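Local coordinates for protein 5,10-methylenetetrahydromethanopterin reductase (Methanopyrus kandleri, PDB 1EZW) that catalyses the reversible, coenzyme F420-dependent reduction of methylene-tetrahydromethanopterin to methyl-tetrahydromethanopterin, a step of methanogenesis from carbon dioxide, at residues H21-A26 with S57-G62; L51-T56 with A81-I86. One frame throughout, in Å; residues are numbered along the deposited sequence. Where two conformers were deposited one is given.

Overall arrangement
From the N terminus, helix 16-28 comes first, then strand 33-36, helix 45-54, strand 60-63 and helix 73-86, consecutive elements of a (beta/alpha)8 barrel. Contact 1 closes a loop of 30 residues, bringing 21-26 against 57-62 past the intervening strand and helix. Contact 2 closes one of 24 residues, in which strand 60-63 lies between helices that then meet as neighbours. Because 51-56 falls inside the first loop and 81-86 beyond it, the two contacts cross rather than nest. Their centres are 10 Å apart, and Ile23 of contact 1 packs on Ala52 of contact 2. The turn at residues 56-57 joins them and carries the magnesium site.

Contact 1. Residues H21-A26 with S57-G62; sequences HLIKVA and SKIKLG
Ile23 and Ile59 meet through their CG2 methyl groups, 3.8 Å apart, and so join helix 16-28 of the (beta/alpha)8 barrel to the approach to strand 60-63. The two side chains cross at about a right angle, so the touch is between branches and not along their lengths. In Ile23 the CG2 branch stands anti to the backbone N while CG1 lies beside it (chi1 -68°), and the extended chain beyond (chi2 176°) carries CD1 to Ala52 on helix 45-54. Ile59 divides its work similarly: CG2 meets Ile23, and CD1 extends toward the helix until it is 4.3 Å from Ala26 CB. Alanine suits this place, one turn along the helix from Ile23, since a methyl side chain is short enough for CD1 of Ile59 to lie against the helix. On the strand itself, Leu61 CD1 lies 4.0 Å from Ile23 CG2 in one of two deposited conformers, so this touch is doubtful.

No hydrogen bond crosses between the segments, so the contact is wholly apolar, as befits the buried layer between barrel strands and their covering helices. Ala34 of strand 33-36 touches Ile23 and Ile59 alike and forms a shared floor. At the subunit boundary, Lys24 forms a salt bridge with Asp28, while its NZ also hydrogen-bonds Trp85 O of a second subunit and makes a cation-pi contact with that indole; its long chain suits a residue that must leave the helix for another chain. The turn before Ile59 is anchored to the same helix as Ile23: a single carboxylate oxygen, Glu27 OE2, accepts hydrogen bonds from the backbone N of Ser57, Lys58 and Ile59.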
loop_
_atom_site.group_PDB
_atom_site.type_symbol
_atom_site.label_atom_id
_atom_site.label_comp_id
_atom_site.label_asym_id
_atom_site.label_seq_id
_atom_site.Cartn_x
_atom_site.Cartn_y
_atom_site.Cartn_z
ATOM N N HIS A 21 1.407 -4.839 10.379
ATOM C CA HIS A 21 2.598 -5.682 10.424
ATOM C C HIS A 21 2.327 -7.002 11.192
ATOM O O HIS A 21 2.752 -8.077 10.716
ATOM C CB HIS A 21 3.722 -4.900 11.149
ATOM C CG HIS A 21 4.905 -5.748 11.542
ATOM N ND1 HIS A 21 5.746 -6.350 10.626
ATOM C CD2 HIS A 21 5.344 -6.137 12.762
ATOM C CE1 HIS A 21 6.642 -7.069 11.265
ATOM N NE2 HIS A 21 6.425 -6.962 12.561
ATOM N N LEU A 22 1.636 -6.922 12.339
ATOM C CA LEU A 22 1.393 -8.148 13.124
ATOM C C LEU A 22 0.474 -9.090 12.377
ATOM O O LEU A 22 0.643 -10.327 12.418
ATOM C CB LEU A 22 0.837 -7.827 14.515
ATOM C CG LEU A 22 1.890 -7.153 15.419
ATOM C CD1 LEU A 22 1.174 -6.756 16.721
ATOM C CD2 LEU A 22 3.111 -8.070 15.708
ATOM N N ILE A 23 -0.451 -8.518 11.621
ATOM C CA ILE A 23 -1.329 -9.392 10.825
ATOM C C ILE A 23 -0.519 -10.088 9.721
ATOM O O ILE A 23 -0.742 -11.278 9.440
ATOM C CB ILE A 23 -2.501 -8.589 10.244
ATOM C CG1 ILE A 23 -3.420 -8.156 11.402
ATOM C CG2 ILE A 23 -3.317 -9.466 9.259
ATOM C CD1 ILE A 23 -4.615 -7.240 10.987
ATOM N N LYS A 24 0.429 -9.370 9.097
ATOM C CA LYS A 24 1.290 -10.030 8.110
ATOM C C LYS A 24 2.119 -11.149 8.797
ATOM O O LYS A 24 2.246 -12.232 8.229
ATOM C CB LYS A 24 2.212 -8.985 7.433
ATOM C CG LYS A 24 3.298 -9.563 6.496
ATOM C CD LYS A 24 2.654 -10.320 5.342
ATOM C CE LYS A 24 3.612 -10.470 4.121
ATOM N NZ LYS A 24 4.724 -11.371 4.349
ATOM N N VAL A 25 2.663 -10.904 9.990
ATOM C CA VAL A 25 3.418 -11.948 10.703
ATOM C C VAL A 25 2.513 -13.145 10.956
ATOM O O VAL A 25 2.911 -14.291 10.677
ATOM C CB VAL A 25 4.057 -11.442 11.988
ATOM C CG1 VAL A 25 4.823 -12.603 12.707
ATOM C CG2 VAL A 25 5.074 -10.316 11.617
ATOM N N ALA A 26 1.287 -12.886 11.379
ATOM C CA ALA A 26 0.331 -14.011 11.572
ATOM C C ALA A 26 0.093 -14.781 10.270
ATOM O O ALA A 26 0.119 -16.043 10.238
ATOM C CB ALA A 26 -1.007 -13.496 12.138
ATOM N N SER A 57 -1.769 -10.922 1.806
ATOM C CA SER A 57 -2.336 -11.539 0.603
ATOM C C SER A 57 -3.195 -12.771 0.746
ATOM O O SER A 57 -3.826 -13.200 -0.223
ATOM C CB SER A 57 -1.217 -11.862 -0.390
ATOM O OG SER A 57 -0.777 -10.603 -0.935
ATOM N N LYS A 58 -3.172 -13.396 1.910
ATOM C CA LYS A 58 -3.895 -14.670 2.092
ATOM C C LYS A 58 -4.833 -14.712 3.280
ATOM O O LYS A 58 -5.901 -15.361 3.245
ATOM C CB LYS A 58 -2.859 -15.805 2.315
ATOM C CG LYS A 58 -1.734 -15.946 1.291
ATOM C CD LYS A 58 -0.737 -17.067 1.792
ATOM C CE LYS A 58 0.422 -17.342 0.816
ATOM N NZ LYS A 58 1.453 -18.343 1.271
ATOM N N ILE A 59 -4.443 -14.051 4.365
ATOM C CA ILE A 59 -5.259 -14.144 5.564
ATOM C C ILE A 59 -6.628 -13.473 5.376
ATOM O O ILE A 59 -6.733 -12.443 4.701
ATOM C CB ILE A 59 -4.483 -13.546 6.768
ATOM C CG1 ILE A 59 -5.122 -13.969 8.082
ATOM C CG2 ILE A 59 -4.414 -12.027 6.647
ATOM C CD1 ILE A 59 -4.178 -13.634 9.290
ATOM N N LYS A 60 -7.672 -14.082 5.946
ATOM C CA LYS A 60 -9.007 -13.463 5.873
ATOM C C LYS A 60 -9.032 -12.343 6.898
ATOM O O LYS A 60 -8.406 -12.422 7.968
ATOM C CB LYS A 60 -10.085 -14.517 6.079
ATOM C CG LYS A 60 -10.049 -15.510 4.905
ATOM C CD LYS A 60 -11.060 -16.676 5.036
ATOM C CE LYS A 60 -10.409 -17.934 5.539
ATOM N NZ LYS A 60 -11.332 -19.104 5.246
ATOM N N LEU A 61 -9.744 -11.268 6.525
ATOM C CA LEU A 61 -9.800 -9.976 7.254
ATOM C C LEU A 61 -11.199 -9.456 7.540
ATOM O O LEU A 61 -12.010 -9.417 6.628
ATOM C CB LEU A 61 -9.142 -8.851 6.374
ATOM C CG LEU A 61 -7.767 -8.167 6.349
ATOM C CD1 LEU A 61 -6.763 -8.879 7.221
ATOM C CD2 LEU A 61 -7.274 -8.084 4.887
ATOM N N GLY A 62 -11.498 -9.059 8.768
ATOM C CA GLY A 62 -12.795 -8.412 8.943
ATOM C C GLY A 62 -12.988 -7.909 10.328
ATOM O O GLY A 62 -12.186 -8.172 11.265
#

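Contact 2. Residues L51-T56 with A81-I86. With MG (magnesium ion), chain B.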
loop_
_atom_site.group_PDB
_atom_site.type_symbol
_atom_site.label_atom_id
_atom_site.label_comp_id
_atom_site.label_asym_id
_atom_site.label_seq_id
_atom_site.Cartn_x
_atom_site.Cartn_y
_atom_site.Cartn_z
ATOM N N LEU A 51 -5.634 -1.011 5.448
ATOM C CA LEU A 51 -4.163 -0.966 5.460
ATOM C C LEU A 51 -3.638 -2.418 5.582
ATOM O O LEU A 51 -2.710 -2.821 4.891
ATOM C CB LEU A 51 -3.684 -0.166 6.656
ATOM C CG LEU A 51 -2.169 -0.011 6.817
ATOM C CD1 LEU A 51 -1.570 0.740 5.591
ATOM C CD2 LEU A 51 -1.923 0.737 8.104
ATOM N N ALA A 52 -4.252 -3.220 6.451
ATOM C CA ALA A 52 -3.786 -4.616 6.561
ATOM C C ALA A 52 -3.992 -5.363 5.254
ATOM O O ALA A 52 -3.153 -6.242 4.891
ATOM C CB ALA A 52 -4.547 -5.345 7.724
ATOM N N ALA A 53 -5.081 -5.067 4.549
ATOM C CA ALA A 53 -5.360 -5.731 3.266
ATOM C C ALA A 53 -4.253 -5.469 2.248
ATOM O O ALA A 53 -3.906 -6.340 1.446
ATOM C CB ALA A 53 -6.696 -5.272 2.680
ATOM N N VAL A 54 -3.711 -4.267 2.275
ATOM C CA VAL A 54 -2.649 -3.851 1.361
ATOM C C VAL A 54 -1.306 -4.571 1.642
ATOM O O VAL A 54 -0.533 -4.873 0.708
ATOM C CB VAL A 54 -2.525 -2.295 1.516
ATOM C CG1 VAL A 54 -1.221 -1.755 1.035
ATOM C CG2 VAL A 54 -3.704 -1.668 0.746
ATOM N N ILE A 55 -1.088 -4.873 2.921
ATOM C CA ILE A 55 0.135 -5.494 3.427
ATOM C C ILE A 55 0.109 -7.013 3.565
ATOM O O ILE A 55 1.051 -7.622 4.047
ATOM C CB ILE A 55 0.445 -4.872 4.819
ATOM C CG1 ILE A 55 0.604 -3.357 4.669
ATOM C CG2 ILE A 55 1.676 -5.479 5.417
ATOM C CD1 ILE A 55 1.697 -2.953 3.748
ATOM N N THR A 56 -0.988 -7.627 3.137
ATOM C CA THR A 56 -1.154 -9.081 3.258
ATOM C C THR A 56 -1.756 -9.608 1.980
ATOM O O THR A 56 -2.213 -8.816 1.173
ATOM C CB THR A 56 -2.102 -9.479 4.429
ATOM O OG1 THR A 56 -3.382 -8.845 4.253
ATOM C CG2 THR A 56 -1.543 -9.040 5.783
ATOM N N ALA A 81 -18.217 -4.927 1.477
ATOM C CA ALA A 81 -17.977 -5.136 0.079
ATOM C C ALA A 81 -16.657 -4.463 -0.367
ATOM O O ALA A 81 -15.941 -4.999 -1.210
ATOM C CB ALA A 81 -19.145 -4.594 -0.758
ATOM N N THR A 82 -16.350 -3.315 0.232
ATOM C CA THR A 82 -15.144 -2.541 -0.148
ATOM C C THR A 82 -13.894 -3.283 0.323
ATOM O O THR A 82 -12.955 -3.442 -0.444
ATOM C CB THR A 82 -15.226 -1.122 0.440
ATOM O OG1 THR A 82 -16.426 -0.499 -0.051
ATOM C CG2 THR A 82 -14.006 -0.239 -0.009
ATOM N N LEU A 83 -13.896 -3.687 1.597
ATOM C CA LEU A 83 -12.781 -4.464 2.145
ATOM C C LEU A 83 -12.620 -5.729 1.314
ATOM O O LEU A 83 -11.493 -6.119 1.005
ATOM C CB LEU A 83 -13.057 -4.873 3.576
ATOM C CG LEU A 83 -11.965 -5.706 4.264
ATOM C CD1 LEU A 83 -10.602 -4.976 4.239
ATOM C CD2 LEU A 83 -12.373 -5.915 5.720
ATOM N N ASP A 84 -13.721 -6.401 0.950
ATOM C CA ASP A 84 -13.583 -7.628 0.149
ATOM C C ASP A 84 -12.931 -7.361 -1.216
ATOM O O ASP A 84 -12.054 -8.107 -1.678
ATOM C CB ASP A 84 -14.960 -8.256 -0.112
ATOM C CG ASP A 84 -14.847 -9.683 -0.572
ATOM O OD1 ASP A 84 -15.404 -10.013 -1.637
ATOM O OD2 ASP A 84 -14.167 -10.457 0.161
ATOM N N TRP A 85 -13.368 -6.300 -1.883
ATOM C CA TRP A 85 -12.822 -5.993 -3.189
ATOM C C TRP A 85 -11.323 -5.641 -3.080
ATOM O O TRP A 85 -10.472 -6.175 -3.820
ATOM C CB TRP A 85 -13.610 -4.821 -3.812
ATOM C CG TRP A 85 -13.261 -4.629 -5.260
ATOM C CD1 TRP A 85 -13.951 -5.127 -6.358
ATOM C CD2 TRP A 85 -12.135 -3.916 -5.776
ATOM N NE1 TRP A 85 -13.299 -4.755 -7.524
ATOM C CE2 TRP A 85 -12.188 -4.018 -7.194
ATOM C CE3 TRP A 85 -11.073 -3.208 -5.185
ATOM C CZ2 TRP A 85 -11.218 -3.427 -8.026
ATOM C CZ3 TRP A 85 -10.104 -2.636 -6.010
ATOM C CH2 TRP A 85 -10.180 -2.745 -7.415
ATOM N N ILE A 86 -10.985 -4.717 -2.188
ATOM C CA ILE A 86 -9.590 -4.334 -2.042
ATOM C C ILE A 86 -8.661 -5.489 -1.653
ATOM O O ILE A 86 -7.530 -5.559 -2.126
ATOM C CB ILE A 86 -9.471 -3.186 -1.012
ATOM C CG1 ILE A 86 -10.148 -1.937 -1.623
ATOM C CG2 ILE A 86 -7.987 -2.846 -0.772
ATOM C CD1 ILE A 86 -10.270 -0.756 -0.659
HETATM MG MG MG B . -2.185 -8.263 -1.028
HETATM O O HOH W 1 -3.327 -6.154 -1.191
HETATM O O HOH W 2 -0.173 -7.080 -0.455
#
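Ile86, which packs on Ala53 across the contact, also sets CG1 against the edge of the Trp85 indole, in the ring plane. The indole also meets Tyr43 of a fourth subunit, the ring planes at about 60°. Between the two segments the touch is small and apolar. Ala53 CB lies 4.4 Å from Ile86 CG2 and 4.2 Å from Leu83 CD1, so one methyl group receives two branched side chains from successive turns of helix 73-86; a residue as short as alanine lets the helices come close.

Beyond this face the chain leaves helix 45-54. Thr56 OG1 donates to Ala52 O over 2.7 Å, rising 37° out of the carbonyl plane, which ties the turn back to the helix. Thr56 O binds magnesium at 2.3 Å, joined by Thr56 O of the second subunit and by two waters, which donate to Ala53 O and Val54 O. Helices 45-54 and 73-86, which precede and follow strand 60-63, pack side by side as successive helices do in a (beta/alpha)8 barrel, and a magnesium site shared between subunits lies at the turn.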